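Adherence and virulence protein A (Streptococcus pneumoniae, PDB 6PON) binds the host protein fibronectin and probably promotes adherence and virulence of the pneumococcus. Local coordinates at residues Glu92-Asn96 with Asp97-Glu101; Cys233-Thr237 with Ser238-Val242. All blocks are in the same frame, centred on the assembly; numbering follows the deposited sequence.

Contact 1. Residues Glu92-Asn96 with Asp97-Glu101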
loop_
_atom_site.group_PDB
_atom_site.type_symbol
_atom_site.label_atom_id
_atom_site.label_comp_id
_atom_site.label_asym_id
_atom_site.label_seq_id
_atom_site.Cartn_x
_atom_site.Cartn_y
_atom_site.Cartn_z
ATOM N N GLU B 92 -4.088 -32.122 7.095
ATOM C CA GLU B 92 -4.753 -30.834 7.228
ATOM C C GLU B 92 -4.120 -30.022 8.343
ATOM O O GLU B 92 -3.916 -30.529 9.454
ATOM C CB GLU B 92 -6.262 -31.003 7.501
ATOM C CG GLU B 92 -7.043 -31.825 6.460
ATOM C CD GLU B 92 -7.058 -31.186 5.074
ATOM O OE1 GLU B 92 -6.718 -29.985 4.958
ATOM O OE2 GLU B 92 -7.395 -31.884 4.092
ATOM N N GLN B 93 -3.822 -28.761 8.040
ATOM C CA GLN B 93 -3.519 -27.781 9.070
ATOM C C GLN B 93 -4.821 -27.274 9.678
ATOM O O GLN B 93 -5.808 -27.057 8.969
ATOM C CB GLN B 93 -2.725 -26.619 8.469
ATOM C CG GLN B 93 -2.348 -25.527 9.435
ATOM C CD GLN B 93 -1.583 -24.415 8.756
ATOM O OE1 GLN B 93 -1.552 -24.325 7.522
ATOM N NE2 GLN B 93 -0.943 -23.570 9.553
ATOM N N VAL B 94 -4.829 -27.088 10.995
ATOM C CA VAL B 94 -5.952 -26.419 11.647
ATOM C C VAL B 94 -5.775 -24.920 11.460
ATOM O O VAL B 94 -4.885 -24.317 12.065
ATOM C CB VAL B 94 -6.048 -26.770 13.134
ATOM C CG1 VAL B 94 -7.284 -26.111 13.725
ATOM C CG2 VAL B 94 -6.081 -28.269 13.337
ATOM N N GLU B 95 -6.616 -24.316 10.628
ATOM C CA GLU B 95 -6.620 -22.856 10.446
ATOM C C GLU B 95 -5.210 -22.440 10.020
ATOM O O GLU B 95 -4.656 -23.046 9.087
ATOM C CB GLU B 95 -7.148 -22.203 11.723
ATOM C CG GLU B 95 -8.659 -22.155 11.834
ATOM C CD GLU B 95 -9.339 -21.562 10.581
ATOM O OE1 GLU B 95 -10.130 -22.290 9.931
ATOM O OE2 GLU B 95 -9.089 -20.378 10.245
ATOM N N ASN B 96 -4.593 -21.445 10.662
ATOM C CA ASN B 96 -3.188 -21.125 10.448
ATOM C C ASN B 96 -2.393 -21.330 11.727
ATOM O O ASN B 96 -1.350 -20.709 11.925
ATOM C CB ASN B 96 -3.002 -19.698 9.936
ATOM C CG ASN B 96 -1.671 -19.503 9.211
ATOM O OD1 ASN B 96 -1.331 -20.265 8.307
ATOM N ND2 ASN B 96 -0.915 -18.474 9.607
ATOM N N ASP B 97 -2.880 -22.201 12.605
ATOM C CA ASP B 97 -2.173 -22.500 13.837
ATOM C C ASP B 97 -1.121 -23.579 13.571
ATOM O O ASP B 97 -1.052 -24.156 12.486
ATOM C CB ASP B 97 -3.163 -22.941 14.911
ATOM C CG ASP B 97 -2.647 -22.714 16.326
ATOM O OD1 ASP B 97 -1.433 -22.454 16.527
ATOM O OD2 ASP B 97 -3.478 -22.816 17.253
ATOM N N ARG B 98 -0.285 -23.840 14.575
ATOM C CA ARG B 98 0.793 -24.825 14.461
ATOM C C ARG B 98 0.313 -26.211 14.902
ATOM O O ARG B 98 0.814 -26.808 15.855
ATOM C CB ARG B 98 2.009 -24.372 15.265
ATOM C CG ARG B 98 2.757 -23.131 14.684
ATOM C CD ARG B 98 3.603 -22.436 15.754
ATOM N NE ARG B 98 2.727 -22.197 16.893
ATOM C CZ ARG B 98 3.128 -22.043 18.150
ATOM N NH1 ARG B 98 4.419 -22.113 18.460
ATOM N NH2 ARG B 98 2.223 -21.865 19.104
ATOM N N ILE B 99 -0.680 -26.722 14.172
ATOM C CA ILE B 99 -1.291 -28.021 14.441
ATOM C C ILE B 99 -1.581 -28.710 13.120
ATOM O O ILE B 99 -2.217 -28.119 12.238
ATOM C CB ILE B 99 -2.604 -27.901 15.235
ATOM C CG1 ILE B 99 -2.427 -26.974 16.425
ATOM C CG2 ILE B 99 -3.091 -29.296 15.669
ATOM C CD1 ILE B 99 -3.629 -26.875 17.272
ATOM N N VAL B 100 -1.173 -29.974 13.001
ATOM C CA VAL B 100 -1.465 -30.777 11.818
ATOM C C VAL B 100 -2.212 -32.033 12.221
ATOM O O VAL B 100 -1.858 -32.701 13.200
ATOM C CB VAL B 100 -0.197 -31.154 11.032
ATOM C CG1 VAL B 100 -0.571 -32.035 9.867
ATOM C CG2 VAL B 100 0.506 -29.894 10.556
ATOM N N GLU B 101 -3.237 -32.362 11.436
ATOM C CA GLU B 101 -4.054 -33.542 11.641
ATOM C C GLU B 101 -3.971 -34.425 10.406
ATOM O O GLU B 101 -4.165 -33.957 9.276
ATOM C CB GLU B 101 -5.502 -33.168 11.948
ATOM C CG GLU B 101 -5.633 -32.435 13.282
ATOM C CD GLU B 101 -7.062 -32.128 13.651
ATOM O OE1 GLU B 101 -7.940 -32.208 12.774
ATOM O OE2 GLU B 101 -7.307 -31.816 14.830
#
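Gln93 reaches Asp97 because its side chain runs almost fully extended, with CG anti to the backbone N (chi1 180°) and CD anti to CA beyond it. That straight chain carries the amide over the end of the beta hairpin formed by strands 87-93 and 99-107, where NE2 donates to Asp97 O at 3.0 Å. The bond is nearly straight (172° at the hydrogen) and the acceptor lies in the amide plane of Gln93, though the donor sits tilted from the carbonyl plane of Asp97. Gly5 O takes a second bond from the same NE2, so two carbonyls hold the amide and fix its rotation, and the hairpin end is tied to the start of helix 5-19.

On the face that carries Glu101, Val94 turns CG2 anti to its own carbonyl carbon. This methyl meets Ile99 CG2 at 3.9 Å and also lies 4.0 Å from Glu101 CD, next to the carboxylate end of that extended side chain.

The turn itself is type II' from Val94 to Asp97, closed by Asp97 N to Val94 O at 3.0 Å. Just beyond it, Arg98 is the centre of an inverse gamma turn, and its N donates to Asp97 OD1 at 2.7 Å, on the anti side of the carboxylate. Further down, Val94 N bonds Ile99 O, and Glu92 and Glu101 form a hydrogen-bonded antiparallel pair. Backbone and side chain of Asp97 thus both accept bonds, O from Gln93 and OD1 from Arg98 N, which should hold this end of the hairpin in a defined shape.

Contact 2. Residues Cys233-Thr237 with Ser238-Val242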
loop_
_atom_site.group_PDB
_atom_site.type_symbol
_atom_site.label_atom_id
_atom_site.label_comp_id
_atom_site.label_asym_id
_atom_site.label_seq_id
_atom_site.Cartn_x
_atom_site.Cartn_y
_atom_site.Cartn_z
ATOM N N CYS B 233 -10.480 13.476 -14.934
ATOM C CA CYS B 233 -11.822 12.942 -14.728
ATOM C C CYS B 233 -12.639 13.909 -13.884
ATOM O O CYS B 233 -12.099 14.650 -13.059
ATOM C CB CYS B 233 -11.828 11.580 -14.009
ATOM S SG CYS B 233 -10.697 10.358 -14.659
ATOM N N LEU B 234 -13.950 13.871 -14.082
ATOM C CA LEU B 234 -14.869 14.484 -13.138
ATOM C C LEU B 234 -15.041 13.604 -11.898
ATOM O O LEU B 234 -14.703 12.419 -11.890
ATOM C CB LEU B 234 -16.225 14.718 -13.791
ATOM C CG LEU B 234 -16.221 15.743 -14.924
ATOM C CD1 LEU B 234 -17.326 15.419 -15.873
ATOM C CD2 LEU B 234 -16.386 17.177 -14.411
ATOM N N THR B 235 -15.562 14.207 -10.837
ATOM C CA THR B 235 -16.069 13.459 -9.693
ATOM C C THR B 235 -17.532 13.850 -9.491
ATOM O O THR B 235 -18.104 14.616 -10.279
ATOM C CB THR B 235 -15.241 13.713 -8.423
ATOM O OG1 THR B 235 -15.473 15.045 -7.958
ATOM C CG2 THR B 235 -13.754 13.551 -8.680
ATOM N N GLU B 236 -18.121 13.340 -8.404
ATOM C CA GLU B 236 -19.521 13.624 -8.100
ATOM C C GLU B 236 -19.776 15.122 -7.993
ATOM O O GLU B 236 -20.756 15.635 -8.545
ATOM C CB GLU B 236 -19.944 12.929 -6.803
ATOM C CG GLU B 236 -19.576 11.462 -6.682
ATOM C CD GLU B 236 -20.359 10.557 -7.620
ATOM O OE1 GLU B 236 -21.241 9.804 -7.154
ATOM O OE2 GLU B 236 -20.095 10.576 -8.839
ATOM N N THR B 237 -18.896 15.845 -7.294
ATOM C CA THR B 237 -19.074 17.271 -7.044
ATOM C C THR B 237 -17.920 18.122 -7.571
ATOM O O THR B 237 -17.905 19.346 -7.355
ATOM C CB THR B 237 -19.228 17.509 -5.538
ATOM O OG1 THR B 237 -17.995 17.163 -4.892
ATOM C CG2 THR B 237 -20.343 16.619 -4.952
ATOM N N SER B 238 -16.944 17.517 -8.238
ATOM C CA SER B 238 -15.726 18.251 -8.545
ATOM C C SER B 238 -14.954 17.595 -9.682
ATOM O O SER B 238 -15.534 17.186 -10.694
ATOM C CB SER B 238 -14.854 18.351 -7.291
ATOM O OG SER B 238 -13.828 19.313 -7.452
ATOM N N PHE B 239 -13.641 17.474 -9.521
ATOM C CA PHE B 239 -12.829 16.976 -10.615
ATOM C C PHE B 239 -11.448 16.668 -10.078
ATOM O O PHE B 239 -11.027 17.203 -9.051
ATOM C CB PHE B 239 -12.748 17.997 -11.750
ATOM C CG PHE B 239 -12.353 19.361 -11.284
ATOM C CD1 PHE B 239 -11.016 19.673 -11.068
ATOM C CD2 PHE B 239 -13.310 20.326 -11.045
ATOM C CE1 PHE B 239 -10.646 20.926 -10.627
ATOM C CE2 PHE B 239 -12.945 21.583 -10.594
ATOM C CZ PHE B 239 -11.615 21.878 -10.380
ATOM N N SER B 240 -10.732 15.832 -10.802
ATOM C CA SER B 240 -9.455 15.347 -10.325
ATOM C C SER B 240 -8.524 15.216 -11.514
ATOM O O SER B 240 -8.982 15.119 -12.658
ATOM C CB SER B 240 -9.614 14.007 -9.585
ATOM O OG SER B 240 -10.214 12.994 -10.383
ATOM N N PRO B 241 -7.210 15.248 -11.279
ATOM C CA PRO B 241 -6.243 15.143 -12.379
ATOM C C PRO B 241 -5.853 13.714 -12.676
ATOM O O PRO B 241 -5.177 13.460 -13.678
ATOM C CB PRO B 241 -5.045 15.915 -11.842
ATOM C CG PRO B 241 -5.073 15.570 -10.350
ATOM C CD PRO B 241 -6.542 15.440 -9.977
ATOM N N VAL B 242 -6.195 12.812 -11.768
ATOM C CA VAL B 242 -6.191 11.368 -11.970
ATOM C C VAL B 242 -7.494 10.851 -11.387
ATOM O O VAL B 242 -8.172 11.565 -10.632
ATOM C CB VAL B 242 -4.974 10.689 -11.293
ATOM C CG1 VAL B 242 -3.663 11.263 -11.811
ATOM C CG2 VAL B 242 -5.036 10.812 -9.775
HETATM O O HOH W 1 -12.343 11.088 -10.518
HETATM O O HOH W 2 -18.476 17.357 -11.139
#
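Phe239 offers one ring face to the hydroxyl of its neighbour Ser238, whose OG stands 3.8 Å above the plane, offset toward the rim, while across the strands Phe239 CB lies 3.7 Å from Cys233 O. The ring also makes edge-to-face pairs with Tyr262 of its own chain and with Phe7 of the second subunit, so this small beta hairpin, strands 233-235 and 239-240, sits at the dimer interface. Leu234, the non-hydrogen-bonded partner of Phe239, points to the same face, where helix 255-263 packs against both.

Cys233 and Ser240 form the hydrogen-bonded pair, with Ser240 N to Cys233 O at 2.9 Å. Toward the turn Thr235 N donates to Ser238 O in a straight bond, yet it comes from above the carbonyl plane, 61° out of it. Thr235 sets OG1 between its backbone N and carbonyl carbon (chi1 70°), which brings the hydroxyl to Ser238 N at 2.9 Å, a weak bond bent to 120° at the hydrogen. A water spans the same turn, donating to Thr235 O and Ser238 O.

A second water donates to both Leu234 O and Ser240 OG, linking the two strands. Ser240 OG itself donates to Val242 O, two residues on and past the end of the strand; the modelled separation of 2.5 Å is short enough to be read with caution at this resolution.

In the fold
Contacts 1 and 2 are both antiparallel hairpin ends, but they hold different elements: their centres lie about 48 Å apart and their nearest atoms about 35 Å. The centre of contact 1 lies about 6 Å from the centre of the chain, where it closes two strands of a five-stranded sheet against helix 5-19, and the second subunit does not touch it. The centre of contact 2 is about 44 Å from that of the chain, in a three-stranded sheet packed on helix 255-263 and touched by the second subunit. Each is partly buried, with some exposed residues. A side-chain amide and a carboxylate brace the first turn; hydroxyls and bridging waters serve the second, alongside aromatic contacts.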